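Phl p 3 allergen (Phleum pratense, PDB 3FT1) is a major grass pollen allergen recognised by IgE, a member of the expansin family, whose relatives are thought to loosen plant cell walls. Local coordinates at residues A31-R36 with E44-K49; V4-Q9 with F65-M70; K15-D20 with T85-G90; E81-A86 with K91-E96; I21-T24 with S29-E32. All coordinates share one frame; numbering follows the deposited sequence.

Contact 2 is the core of this all-beta domain. Its four touching residues are buried, and its centre lies about 2 Å from the centre of the chain. The other four contacts are partly buried. Contact 1 alone joins strands by backbone hydrogen bonds, within a hairpin. Contacts 2 to 5 have no hydrogen bond between their segments and rest on apolar side chains. Contacts 1 and 5 share strand 30-36, and contacts 3 and 5 share strand 16-24 but have centres about 18 Å apart. Contacts 3 and 4 share T85 and A86 and use the loop before strand 92-93. Contact 4 faces the two outermost strands to each other.

Contact 1 (A31-R36 with E44-K49); sequences AEVELR and EPLTKK
L35 and E44 form a hydrogen-bonded antiparallel pair in the hairpin of strands 30-36 and 44-49. E44 N gives a nearly straight bond to L35 O (2.6 Å, 175°), and L35 N returns one to E44 O (2.7 Å). L46 N extends the ladder to V33 O at 2.9 Å. Beyond it the strands part. Water 1 bridges the gap, accepting from V33 N and donating to L46 O.

The tight side is apolar. L46 has CG anti to its carbonyl carbon (chi1 -84°), and both of its methyls meet strand 30-36. CD1 of L46 lies 3.6 Å from L35 CB, and CD2 of L46 lies 4.0 Å from V33 CG1. V55 touches both L35 and L46. The side chain of E44 leaves on the same side of the sheet as L35, and its OE2 bonds to Q37.

The other face is looser. E34 pairs with P45, and its CG only approaches P45 CA, at 3.9 Å. P45 is exposed, while the carboxylate of E34 turns to a salt bridge with R68.

P45 sits at a non-hydrogen-bonded position, so its missing N-H costs no bond to strand 30-36. The amides of L35 and E44 satisfy each other, while L46 adds apolar contact.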
# COMPACT_ATOMS: atom_id res chain seq x y z
N ALA A 31 2.10 -4.41 -10.62
CA ALA A 31 1.23 -3.88 -11.66
C ALA A 31 0.15 -2.97 -11.06
O ALA A 31 -0.07 -1.85 -11.55
CB ALA A 31 0.58 -5.01 -12.44
N GLU A 32 -0.51 -3.45 -10.01
CA GLU A 32 -1.61 -2.72 -9.38
C GLU A 32 -1.44 -2.75 -7.87
O GLU A 32 -0.99 -3.75 -7.32
CB GLU A 32 -2.96 -3.36 -9.70
CG GLU A 32 -3.39 -3.41 -11.15
CD GLU A 32 -4.76 -4.07 -11.29
OE1 GLU A 32 -5.63 -3.81 -10.42
OE2 GLU A 32 -4.96 -4.86 -12.23
N VAL A 33 -1.83 -1.67 -7.21
CA VAL A 33 -1.94 -1.65 -5.76
C VAL A 33 -3.30 -1.04 -5.41
O VAL A 33 -3.67 -0.01 -5.95
CB VAL A 33 -0.86 -0.75 -5.14
CG1 VAL A 33 -1.05 -0.65 -3.62
CG2 VAL A 33 0.52 -1.25 -5.48
N GLU A 34 -4.03 -1.69 -4.50
CA GLU A 34 -5.30 -1.14 -4.03
C GLU A 34 -5.32 -1.07 -2.53
O GLU A 34 -4.69 -1.88 -1.85
CB GLU A 34 -6.47 -2.00 -4.51
CG GLU A 34 -6.59 -2.09 -6.00
CD GLU A 34 -7.22 -3.39 -6.43
OE1 GLU A 34 -6.64 -4.45 -6.09
OE2 GLU A 34 -8.27 -3.36 -7.09
N LEU A 35 -6.06 -0.10 -2.01
CA LEU A 35 -6.25 0.06 -0.58
C LEU A 35 -7.65 -0.39 -0.17
O LEU A 35 -8.62 -0.11 -0.86
CB LEU A 35 -6.07 1.54 -0.21
CG LEU A 35 -6.67 1.92 1.14
CD1 LEU A 35 -5.73 1.45 2.23
CD2 LEU A 35 -6.89 3.42 1.23
N ARG A 36 -7.75 -1.09 0.96
CA ARG A 36 -9.05 -1.29 1.59
C ARG A 36 -9.00 -0.67 2.98
O ARG A 36 -8.20 -1.07 3.83
CB ARG A 36 -9.42 -2.77 1.66
CG ARG A 36 -10.84 -3.03 2.17
CD ARG A 36 -11.20 -4.50 2.20
NE ARG A 36 -10.44 -5.25 3.20
CZ ARG A 36 -10.65 -5.17 4.51
NH1 ARG A 36 -11.59 -4.37 4.99
NH2 ARG A 36 -9.91 -5.89 5.34
N GLU A 44 -9.80 0.27 -3.20
CA GLU A 44 -9.62 1.53 -3.89
C GLU A 44 -8.24 1.59 -4.53
O GLU A 44 -7.23 1.46 -3.84
CB GLU A 44 -9.76 2.70 -2.91
CG GLU A 44 -11.02 2.64 -2.06
CD GLU A 44 -11.05 3.73 -1.01
OE1 GLU A 44 -10.93 4.91 -1.39
OE2 GLU A 44 -11.20 3.40 0.18
N PRO A 45 -8.19 1.80 -5.85
CA PRO A 45 -6.88 1.76 -6.51
C PRO A 45 -6.00 2.94 -6.09
O PRO A 45 -6.49 4.05 -5.92
CB PRO A 45 -7.22 1.88 -8.00
CG PRO A 45 -8.72 1.75 -8.09
CD PRO A 45 -9.27 2.17 -6.77
N LEU A 46 -4.71 2.67 -5.91
CA LEU A 46 -3.73 3.73 -5.76
C LEU A 46 -3.24 4.08 -7.15
O LEU A 46 -3.22 3.23 -8.04
CB LEU A 46 -2.55 3.30 -4.89
CG LEU A 46 -2.73 3.42 -3.37
CD1 LEU A 46 -3.77 2.42 -2.88
CD2 LEU A 46 -1.40 3.22 -2.67
N THR A 47 -2.86 5.34 -7.34
CA THR A 47 -2.32 5.79 -8.61
C THR A 47 -0.80 5.84 -8.54
O THR A 47 -0.24 6.39 -7.60
CB THR A 47 -2.83 7.20 -8.95
OG1 THR A 47 -4.26 7.16 -9.09
CG2 THR A 47 -2.20 7.70 -10.24
N LYS A 48 -0.13 5.25 -9.52
CA LYS A 48 1.33 5.30 -9.53
C LYS A 48 1.82 6.64 -10.08
O LYS A 48 1.46 7.04 -11.19
CB LYS A 48 1.93 4.15 -10.34
CG LYS A 48 3.43 4.05 -10.17
CD LYS A 48 4.01 2.90 -10.96
CE LYS A 48 5.52 2.81 -10.75
NZ LYS A 48 6.07 1.49 -11.18
N LYS A 49 2.63 7.33 -9.29
CA LYS A 49 3.14 8.65 -9.67
C LYS A 49 4.66 8.66 -9.62
O LYS A 49 5.25 9.28 -8.74
CB LYS A 49 2.59 9.72 -8.73
CG LYS A 49 1.10 9.88 -8.79
CD LYS A 49 0.68 11.21 -8.20
CE LYS A 49 -0.72 11.58 -8.64
NZ LYS A 49 -1.06 12.96 -8.20
O HOH W 1 -3.20 0.51 -9.02

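Contact 2 (V4-Q9 with F65-M70); sequences VTFTVQ and FNFRFM
F6 meets F67 and F69 in an aromatic cluster, with no hydrogen bond between the two segments.

The two ring pairs differ. F6 brings CE1 over one face of the F67 ring, offset toward its rim, and F6 CE1 is 3.7 Å from F67 CG. The planes are inclined at 37° and the centroids of F6 and F67 are 4.7 Å apart, so the pair is oblique. The two side chains slide past each other in opposite directions. F6 and F69 meet rim to rim. F6 CZ lies at the edge of the F69 ring, near its plane, only 3.3 Å from F69 CZ. These planes make 45°, and the centroids of F6 and F69 are 5.7 Å apart. With chi1 at -62°, CG of F6 sits beside the backbone N, and the ring runs from strand 3-8 into the interior. F67 and F69 reach back from the other side.

Strands 4-8 and 65-70 belong to facing walls of the beta barrel. Their axes come no nearer than 11.3 Å, and side chains fill the interval. F67 also touches L19 and L35. F69 also touches V33 and F79.

The aliphatic part is small. V4 contributes one methyl, CG2, which comes 3.9 Å from F69 CZ. It approaches the ring obliquely.

Polar groups lie outside the cluster. The buried N66 accepts at OD1 from E81 N.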
# COMPACT_ATOMS: atom_id res chain seq x y z
N VAL A 4 7.88 -6.64 0.88
CA VAL A 4 7.41 -5.29 0.62
C VAL A 4 7.69 -4.36 1.78
O VAL A 4 7.67 -4.78 2.93
CB VAL A 4 5.91 -5.28 0.28
CG1 VAL A 4 5.07 -5.68 1.50
CG2 VAL A 4 5.48 -3.91 -0.23
N THR A 5 7.98 -3.10 1.47
CA THR A 5 7.99 -2.05 2.49
C THR A 5 7.15 -0.90 1.99
O THR A 5 7.03 -0.68 0.77
CB THR A 5 9.42 -1.53 2.82
OG1 THR A 5 10.02 -0.96 1.65
CG2 THR A 5 10.32 -2.66 3.36
N PHE A 6 6.53 -0.18 2.93
CA PHE A 6 5.71 0.98 2.63
C PHE A 6 6.30 2.13 3.42
O PHE A 6 6.33 2.06 4.64
CB PHE A 6 4.29 0.80 3.16
CG PHE A 6 3.52 -0.37 2.56
CD1 PHE A 6 2.57 -0.15 1.58
CD2 PHE A 6 3.74 -1.66 3.01
CE1 PHE A 6 1.85 -1.20 1.05
CE2 PHE A 6 3.02 -2.72 2.48
CZ PHE A 6 2.08 -2.49 1.50
N THR A 7 6.76 3.17 2.74
CA THR A 7 7.27 4.35 3.44
C THR A 7 6.35 5.53 3.20
O THR A 7 6.09 5.90 2.06
CB THR A 7 8.69 4.71 2.98
OG1 THR A 7 9.53 3.57 3.13
CG2 THR A 7 9.24 5.89 3.80
N VAL A 8 5.84 6.11 4.28
CA VAL A 8 4.93 7.23 4.17
C VAL A 8 5.71 8.49 3.81
O VAL A 8 6.63 8.90 4.52
CB VAL A 8 4.17 7.46 5.48
CG1 VAL A 8 3.33 8.73 5.37
CG2 VAL A 8 3.29 6.26 5.79
N GLN A 9 5.33 9.10 2.69
CA GLN A 9 6.07 10.24 2.15
C GLN A 9 5.47 11.56 2.58
O GLN A 9 4.26 11.67 2.79
CB GLN A 9 6.07 10.18 0.62
CG GLN A 9 6.66 8.89 0.08
CD GLN A 9 8.13 8.77 0.41
OE1 GLN A 9 8.52 8.00 1.29
NE2 GLN A 9 8.95 9.55 -0.27
N PHE A 65 -4.78 0.12 7.53
CA PHE A 65 -4.99 -0.02 6.09
C PHE A 65 -4.52 -1.36 5.55
O PHE A 65 -3.46 -1.84 5.91
CB PHE A 65 -4.29 1.13 5.37
CG PHE A 65 -4.72 2.49 5.85
CD1 PHE A 65 -6.00 2.95 5.60
CD2 PHE A 65 -3.86 3.30 6.57
CE1 PHE A 65 -6.41 4.19 6.04
CE2 PHE A 65 -4.26 4.55 7.02
CZ PHE A 65 -5.54 4.99 6.75
N ASN A 66 -5.33 -1.94 4.67
CA ASN A 66 -4.99 -3.18 3.96
C ASN A 66 -4.65 -2.87 2.51
O ASN A 66 -5.20 -1.93 1.93
CB ASN A 66 -6.18 -4.14 4.02
CG ASN A 66 -6.79 -4.20 5.40
OD1 ASN A 66 -6.20 -4.77 6.32
ND2 ASN A 66 -7.96 -3.60 5.56
N PHE A 67 -3.74 -3.64 1.94
CA PHE A 67 -3.29 -3.40 0.57
C PHE A 67 -3.32 -4.69 -0.25
O PHE A 67 -2.86 -5.73 0.21
CB PHE A 67 -1.87 -2.82 0.56
CG PHE A 67 -1.79 -1.45 1.18
CD1 PHE A 67 -1.98 -0.32 0.41
CD2 PHE A 67 -1.57 -1.30 2.54
CE1 PHE A 67 -1.95 0.95 0.98
CE2 PHE A 67 -1.53 -0.04 3.12
CZ PHE A 67 -1.71 1.08 2.34
N ARG A 68 -3.90 -4.61 -1.44
CA ARG A 68 -3.90 -5.74 -2.37
C ARG A 68 -2.97 -5.42 -3.51
O ARG A 68 -3.10 -4.36 -4.15
CB ARG A 68 -5.30 -6.01 -2.91
CG ARG A 68 -5.33 -7.14 -3.93
CD ARG A 68 -6.74 -7.67 -4.13
NE ARG A 68 -7.56 -6.72 -4.87
CZ ARG A 68 -8.85 -6.92 -5.15
NH1 ARG A 68 -9.46 -8.03 -4.74
NH2 ARG A 68 -9.53 -6.02 -5.83
N PHE A 69 -2.04 -6.33 -3.76
CA PHE A 69 -1.09 -6.22 -4.86
C PHE A 69 -1.43 -7.21 -5.97
O PHE A 69 -1.78 -8.36 -5.70
CB PHE A 69 0.33 -6.53 -4.39
CG PHE A 69 0.87 -5.52 -3.40
CD1 PHE A 69 1.45 -4.35 -3.84
CD2 PHE A 69 0.82 -5.76 -2.04
CE1 PHE A 69 1.96 -3.43 -2.95
CE2 PHE A 69 1.32 -4.84 -1.14
CZ PHE A 69 1.89 -3.67 -1.60
N MET A 70 -1.28 -6.76 -7.21
CA MET A 70 -1.28 -7.65 -8.37
C MET A 70 0.00 -7.41 -9.14
O MET A 70 0.29 -6.27 -9.52
CB MET A 70 -2.49 -7.37 -9.27
CG MET A 70 -3.79 -7.91 -8.73
SD MET A 70 -3.83 -9.71 -8.77
CE MET A 70 -3.65 -10.02 -10.52

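Contact 3 (K15-D20 with T85-G90); sequences KKLVLD and TAFSIG
L17 on strand 16-24 and F87 in the loop before strand 92-93 have their CA atoms 9.4 Å apart, too far for backbone pairing, and side chains bridge the gap.

L17 supplies one methyl. Its CD2 stands over one face of the F87 ring, 3.7 Å from the centroid and 14° off the ring normal. This is a CH-pi contact. The methyl is slightly offset toward the outer end of the ring, where L17 CD2 lies 3.7 Å from both F87 CE2 and F87 CZ. The CB of L17 does not point at the loop, but the end of its side chain comes nearer. In F87, CG lies between the backbone N and the carbonyl carbon (chi1 55°), and the ring leans in from the loop. K16 O is a more distant neighbour, 4.3 Å from F87 CZ.

The loop has its own shape. A86 is the centre of an inverse gamma turn, with a weak bond from F87 N to T85 O just before the ring. F65 touches both L17 and F87, and V8 also packs on F87.

Between these two segments the contact is apolar, and the CH-pi approach of the L17 methyl is its main feature. The partly exposed ring helps to cover the buried L17.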
# COMPACT_ATOMS: atom_id res chain seq x y z
N LYS A 15 -6.26 12.58 4.73
CA LYS A 15 -7.07 12.30 3.53
C LYS A 15 -6.22 11.83 2.35
O LYS A 15 -6.72 11.70 1.23
CB LYS A 15 -7.85 13.55 3.12
CG LYS A 15 -8.94 13.95 4.10
CD LYS A 15 -9.41 15.38 3.89
CE LYS A 15 -10.21 15.54 2.61
NZ LYS A 15 -10.79 16.91 2.49
N LYS A 16 -4.94 11.59 2.58
CA LYS A 16 -4.06 11.30 1.46
C LYS A 16 -2.86 10.47 1.87
O LYS A 16 -2.09 10.87 2.74
CB LYS A 16 -3.59 12.62 0.83
CG LYS A 16 -2.72 12.48 -0.41
CD LYS A 16 -2.47 13.85 -1.00
CE LYS A 16 -1.31 13.87 -1.97
NZ LYS A 16 -1.08 15.25 -2.47
N LEU A 17 -2.71 9.30 1.26
CA LEU A 17 -1.52 8.49 1.49
C LEU A 17 -0.62 8.55 0.28
O LEU A 17 -1.02 8.19 -0.81
CB LEU A 17 -1.90 7.03 1.74
CG LEU A 17 -2.20 6.62 3.18
CD1 LEU A 17 -2.68 5.17 3.22
CD2 LEU A 17 -0.95 6.80 4.05
N VAL A 18 0.61 9.02 0.48
CA VAL A 18 1.62 9.00 -0.56
C VAL A 18 2.66 8.01 -0.08
O VAL A 18 3.31 8.24 0.95
CB VAL A 18 2.28 10.39 -0.73
CG1 VAL A 18 3.27 10.35 -1.87
CG2 VAL A 18 1.21 11.45 -0.98
N LEU A 19 2.81 6.92 -0.82
CA LEU A 19 3.61 5.80 -0.35
C LEU A 19 4.69 5.42 -1.33
O LEU A 19 4.41 5.14 -2.50
CB LEU A 19 2.73 4.57 -0.11
CG LEU A 19 1.64 4.71 0.95
CD1 LEU A 19 0.73 3.48 0.91
CD2 LEU A 19 2.28 4.87 2.32
N ASP A 20 5.92 5.40 -0.82
CA ASP A 20 7.02 4.74 -1.50
C ASP A 20 6.89 3.26 -1.19
O ASP A 20 7.18 2.81 -0.08
CB ASP A 20 8.36 5.27 -0.99
CG ASP A 20 9.55 4.63 -1.69
OD1 ASP A 20 9.34 3.88 -2.66
OD2 ASP A 20 10.69 4.89 -1.26
N THR A 85 -3.99 3.99 11.27
CA THR A 85 -4.61 5.26 10.94
C THR A 85 -3.68 6.42 11.25
O THR A 85 -3.49 7.32 10.43
CB THR A 85 -5.90 5.43 11.72
OG1 THR A 85 -6.76 4.32 11.42
CG2 THR A 85 -6.59 6.73 11.35
N ALA A 86 -3.08 6.39 12.44
CA ALA A 86 -2.19 7.45 12.87
C ALA A 86 -0.77 7.17 12.40
O ALA A 86 0.16 7.02 13.20
CB ALA A 86 -2.23 7.61 14.38
N PHE A 87 -0.61 7.07 11.08
CA PHE A 87 0.69 6.83 10.48
C PHE A 87 1.58 8.07 10.57
O PHE A 87 1.11 9.17 10.84
CB PHE A 87 0.53 6.43 9.01
CG PHE A 87 -0.27 7.41 8.21
CD1 PHE A 87 0.33 8.56 7.71
CD2 PHE A 87 -1.62 7.20 7.96
CE1 PHE A 87 -0.40 9.47 6.96
CE2 PHE A 87 -2.36 8.10 7.21
CZ PHE A 87 -1.74 9.24 6.71
N SER A 88 2.87 7.89 10.31
CA SER A 88 3.84 8.95 10.54
C SER A 88 4.71 9.19 9.31
O SER A 88 5.18 8.25 8.67
CB SER A 88 4.68 8.61 11.77
OG SER A 88 5.51 9.69 12.12
N ILE A 89 4.87 10.47 8.96
CA ILE A 89 5.64 10.87 7.79
C ILE A 89 7.07 10.39 7.93
O ILE A 89 7.72 10.65 8.94
CB ILE A 89 5.67 12.41 7.65
CG1 ILE A 89 4.26 12.99 7.55
CG2 ILE A 89 6.53 12.82 6.46
CD1 ILE A 89 3.40 12.34 6.49
N GLY A 90 7.56 9.68 6.92
CA GLY A 90 8.94 9.21 6.91
C GLY A 90 9.17 7.85 7.53
O GLY A 90 10.29 7.34 7.51

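Contact 4 (E81-A86 with K91-E96); sequences EVIPTA and KTYKPE
Y93 carries this contact, and its side chain meets V82, I83 and P84 in turn. Y93 CB lies 3.5 Å from V82 O and 4.1 Å from V82 CG1. Y93 CG is 4.0 Å from I83 CG1. The isoleucine crosses the tyrosine at about a right angle, and its CG2 stands over one face of the ring, offset toward the rim. CD2 also lies near I83 CG1, while CD1 lies near V82 O and P84 CD. Further out, Y93 CE1 comes 3.4 Å from P84 CD, which approaches obliquely and is also near CZ. At the tip, Y93 OH is hydrogen-bonded to S88 N of the intervening loop.

Strands 76-83 and 92-93 are the outermost in the strand order. The chain turns a corner at E81, and the weakly bonded strand that follows comes to face strand 92-93. No hydrogen bond links the two segments. These edges of the barrel meet mainly through side chains, with V82 O also against the tyrosine. Y93 is held to strand 3-8 by backbone bonding with F6.

A second, smaller patch lies beyond Y93. At chi1 179° the CG1 methyl of V82 meets the P95 ring at CD, 4.0 Å away. F6 touches V82, and V4 touches P95.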
# COMPACT_ATOMS: atom_id res chain seq x y z
N GLU A 81 -3.77 -4.82 7.48
CA GLU A 81 -3.50 -3.91 8.58
C GLU A 81 -2.01 -3.55 8.68
O GLU A 81 -1.38 -3.70 9.73
CB GLU A 81 -4.05 -4.47 9.90
CG GLU A 81 -5.51 -4.91 9.77
CD GLU A 81 -6.23 -5.02 11.10
OE1 GLU A 81 -5.55 -5.05 12.15
OE2 GLU A 81 -7.48 -5.07 11.10
N VAL A 82 -1.48 -3.07 7.57
CA VAL A 82 -0.06 -2.77 7.45
C VAL A 82 0.33 -1.40 7.99
O VAL A 82 1.42 -1.23 8.52
CB VAL A 82 0.38 -2.84 5.98
CG1 VAL A 82 1.87 -2.50 5.87
CG2 VAL A 82 0.11 -4.22 5.43
N ILE A 83 -0.56 -0.43 7.82
CA ILE A 83 -0.32 0.94 8.25
C ILE A 83 -1.46 1.41 9.15
O ILE A 83 -2.64 1.24 8.82
CB ILE A 83 -0.20 1.88 7.02
CG1 ILE A 83 0.91 1.39 6.09
CG2 ILE A 83 0.01 3.33 7.46
CD1 ILE A 83 1.10 2.23 4.86
N PRO A 84 -1.12 2.00 10.30
CA PRO A 84 -2.17 2.40 11.24
C PRO A 84 -2.80 3.68 10.76
O PRO A 84 -2.21 4.38 9.95
CB PRO A 84 -1.40 2.68 12.52
CG PRO A 84 -0.04 3.12 12.05
CD PRO A 84 0.23 2.36 10.77
N THR A 85 -3.99 3.99 11.27
CA THR A 85 -4.61 5.26 10.94
C THR A 85 -3.68 6.42 11.25
O THR A 85 -3.49 7.32 10.43
CB THR A 85 -5.90 5.43 11.72
OG1 THR A 85 -6.76 4.32 11.42
CG2 THR A 85 -6.59 6.73 11.35
N ALA A 86 -3.08 6.39 12.44
CA ALA A 86 -2.19 7.45 12.87
C ALA A 86 -0.77 7.17 12.40
O ALA A 86 0.16 7.02 13.20
CB ALA A 86 -2.23 7.61 14.38
N LYS A 91 8.12 7.26 8.10
CA LYS A 91 8.26 5.95 8.72
C LYS A 91 7.99 4.86 7.71
O LYS A 91 7.18 5.03 6.79
CB LYS A 91 7.32 5.82 9.92
CG LYS A 91 7.42 4.47 10.62
CD LYS A 91 6.73 4.51 11.97
CE LYS A 91 6.71 3.13 12.62
NZ LYS A 91 6.06 3.16 13.96
N THR A 92 8.67 3.74 7.88
CA THR A 92 8.48 2.60 7.01
C THR A 92 7.76 1.50 7.75
O THR A 92 8.09 1.17 8.89
CB THR A 92 9.82 2.09 6.46
OG1 THR A 92 10.37 3.09 5.59
CG2 THR A 92 9.63 0.79 5.68
N TYR A 93 6.74 0.95 7.10
CA TYR A 93 5.99 -0.18 7.63
C TYR A 93 6.34 -1.40 6.78
O TYR A 93 6.27 -1.38 5.56
CB TYR A 93 4.49 0.16 7.63
CG TYR A 93 4.21 1.42 8.42
CD1 TYR A 93 3.85 1.36 9.76
CD2 TYR A 93 4.34 2.68 7.84
CE1 TYR A 93 3.62 2.52 10.50
CE2 TYR A 93 4.10 3.84 8.56
CZ TYR A 93 3.74 3.75 9.89
OH TYR A 93 3.52 4.91 10.59
N LYS A 94 6.76 -2.47 7.45
CA LYS A 94 7.34 -3.61 6.74
C LYS A 94 6.72 -4.89 7.27
O LYS A 94 7.15 -5.43 8.29
CB LYS A 94 8.86 -3.62 6.96
CG LYS A 94 9.62 -4.73 6.25
CD LYS A 94 11.10 -4.60 6.56
CE LYS A 94 11.78 -5.95 6.53
NZ LYS A 94 12.16 -6.30 5.17
N PRO A 95 5.68 -5.38 6.58
CA PRO A 95 5.02 -6.60 7.03
C PRO A 95 5.89 -7.82 6.76
O PRO A 95 6.88 -7.72 6.03
CB PRO A 95 3.75 -6.66 6.18
CG PRO A 95 4.05 -5.87 4.96
CD PRO A 95 5.09 -4.84 5.34
N GLU A 96 5.54 -8.96 7.35
CA GLU A 96 6.27 -10.19 7.09
C GLU A 96 6.18 -10.51 5.60
O GLU A 96 5.14 -10.28 4.96
CB GLU A 96 5.69 -11.34 7.91
CG GLU A 96 5.62 -11.07 9.40
CD GLU A 96 6.97 -10.69 9.98
OE1 GLU A 96 7.93 -11.47 9.83
OE2 GLU A 96 7.07 -9.61 10.60

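Contact 5 (I21-T24 with S29-E32); sequences IKYT and SLAE
Next to the packing of L30 on Y23, the carbonyl oxygen M70 O faces two backbone N-H groups of strand 30-36, A31 N and E32 N. Both residues stand opposite M70, which makes a classic beta bulge just past L30.

Strands 16-24 and 30-36 follow each other in the chain but are not neighbours in the barrel's strand order. A short connection carries the chain across, and the two segments share no hydrogen bond. They meet mainly through side chains, about 10 Å from the centre of the chain to the centre of the contact.

L30 makes most of the contact from 29-32. Its CG is anti to the backbone N (chi1 -160°), which sends the branched end toward strand 16-24. CD1 lies over one face of the Y23 ring, 4.0 Å from the centroid and 20° off the normal, in a CH-pi contact. It is offset toward the rim, and L30 CD1 comes 3.7 Å from Y23 CD1. The other methyl, CD2 of L30, drops beside the root of the tyrosine, 3.8 Å from Y23 CB. Backbone lies along another part of the ring, with S29 C 3.9 Å from Y23 CE2.

Deeper in, F69 and W53 each touch both I21 and L30. I21 and L30 cross at about a right angle, with I21 CG2 4.1 Å from L30 CD2.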
# COMPACT_ATOMS: atom_id res chain seq x y z
N ILE A 21 6.43 2.49 -2.17
CA ILE A 21 6.26 1.07 -1.97
C ILE A 21 7.40 0.37 -2.69
O ILE A 21 7.60 0.56 -3.89
CB ILE A 21 4.89 0.59 -2.54
CG1 ILE A 21 3.74 1.32 -1.84
CG2 ILE A 21 4.74 -0.92 -2.39
CD1 ILE A 21 2.36 1.00 -2.39
N LYS A 22 8.17 -0.41 -1.94
CA LYS A 22 9.25 -1.19 -2.51
C LYS A 22 8.80 -2.64 -2.54
O LYS A 22 8.72 -3.30 -1.50
CB LYS A 22 10.52 -1.02 -1.69
CG LYS A 22 11.16 0.35 -1.87
CD LYS A 22 11.82 0.43 -3.25
CE LYS A 22 12.49 1.77 -3.49
NZ LYS A 22 11.51 2.86 -3.74
N TYR A 23 8.51 -3.13 -3.74
CA TYR A 23 7.94 -4.45 -3.94
C TYR A 23 8.99 -5.31 -4.59
O TYR A 23 9.57 -4.94 -5.60
CB TYR A 23 6.72 -4.33 -4.86
CG TYR A 23 6.08 -5.63 -5.30
CD1 TYR A 23 4.99 -6.16 -4.62
CD2 TYR A 23 6.55 -6.32 -6.42
CE1 TYR A 23 4.39 -7.34 -5.03
CE2 TYR A 23 5.96 -7.50 -6.84
CZ TYR A 23 4.88 -8.01 -6.14
OH TYR A 23 4.28 -9.18 -6.52
N THR A 24 9.23 -6.47 -3.99
CA THR A 24 10.25 -7.39 -4.46
C THR A 24 9.65 -8.76 -4.68
O THR A 24 9.24 -9.42 -3.73
CB THR A 24 11.36 -7.55 -3.41
OG1 THR A 24 11.87 -6.27 -3.04
CG2 THR A 24 12.48 -8.39 -3.95
N SER A 29 7.16 -7.82 -11.24
CA SER A 29 7.09 -6.45 -10.77
C SER A 29 5.65 -6.10 -10.45
O SER A 29 4.73 -6.81 -10.83
CB SER A 29 7.66 -5.48 -11.81
OG SER A 29 6.92 -5.53 -13.02
N LEU A 30 5.47 -5.00 -9.74
CA LEU A 30 4.14 -4.59 -9.31
C LEU A 30 3.37 -4.02 -10.50
O LEU A 30 3.91 -3.25 -11.29
CB LEU A 30 4.29 -3.53 -8.23
CG LEU A 30 3.15 -3.21 -7.28
CD1 LEU A 30 2.48 -4.48 -6.78
CD2 LEU A 30 3.71 -2.38 -6.12
N ALA A 31 2.10 -4.41 -10.62
CA ALA A 31 1.23 -3.88 -11.66
C ALA A 31 0.15 -2.97 -11.06
O ALA A 31 -0.07 -1.85 -11.55
CB ALA A 31 0.58 -5.01 -12.44
N GLU A 32 -0.51 -3.45 -10.01
CA GLU A 32 -1.61 -2.72 -9.38
C GLU A 32 -1.44 -2.75 -7.87
O GLU A 32 -0.99 -3.75 -7.32
CB GLU A 32 -2.96 -3.36 -9.70
CG GLU A 32 -3.39 -3.41 -11.15
CD GLU A 32 -4.76 -4.07 -11.29
OE1 GLU A 32 -5.63 -3.81 -10.42
OE2 GLU A 32 -4.96 -4.86 -12.23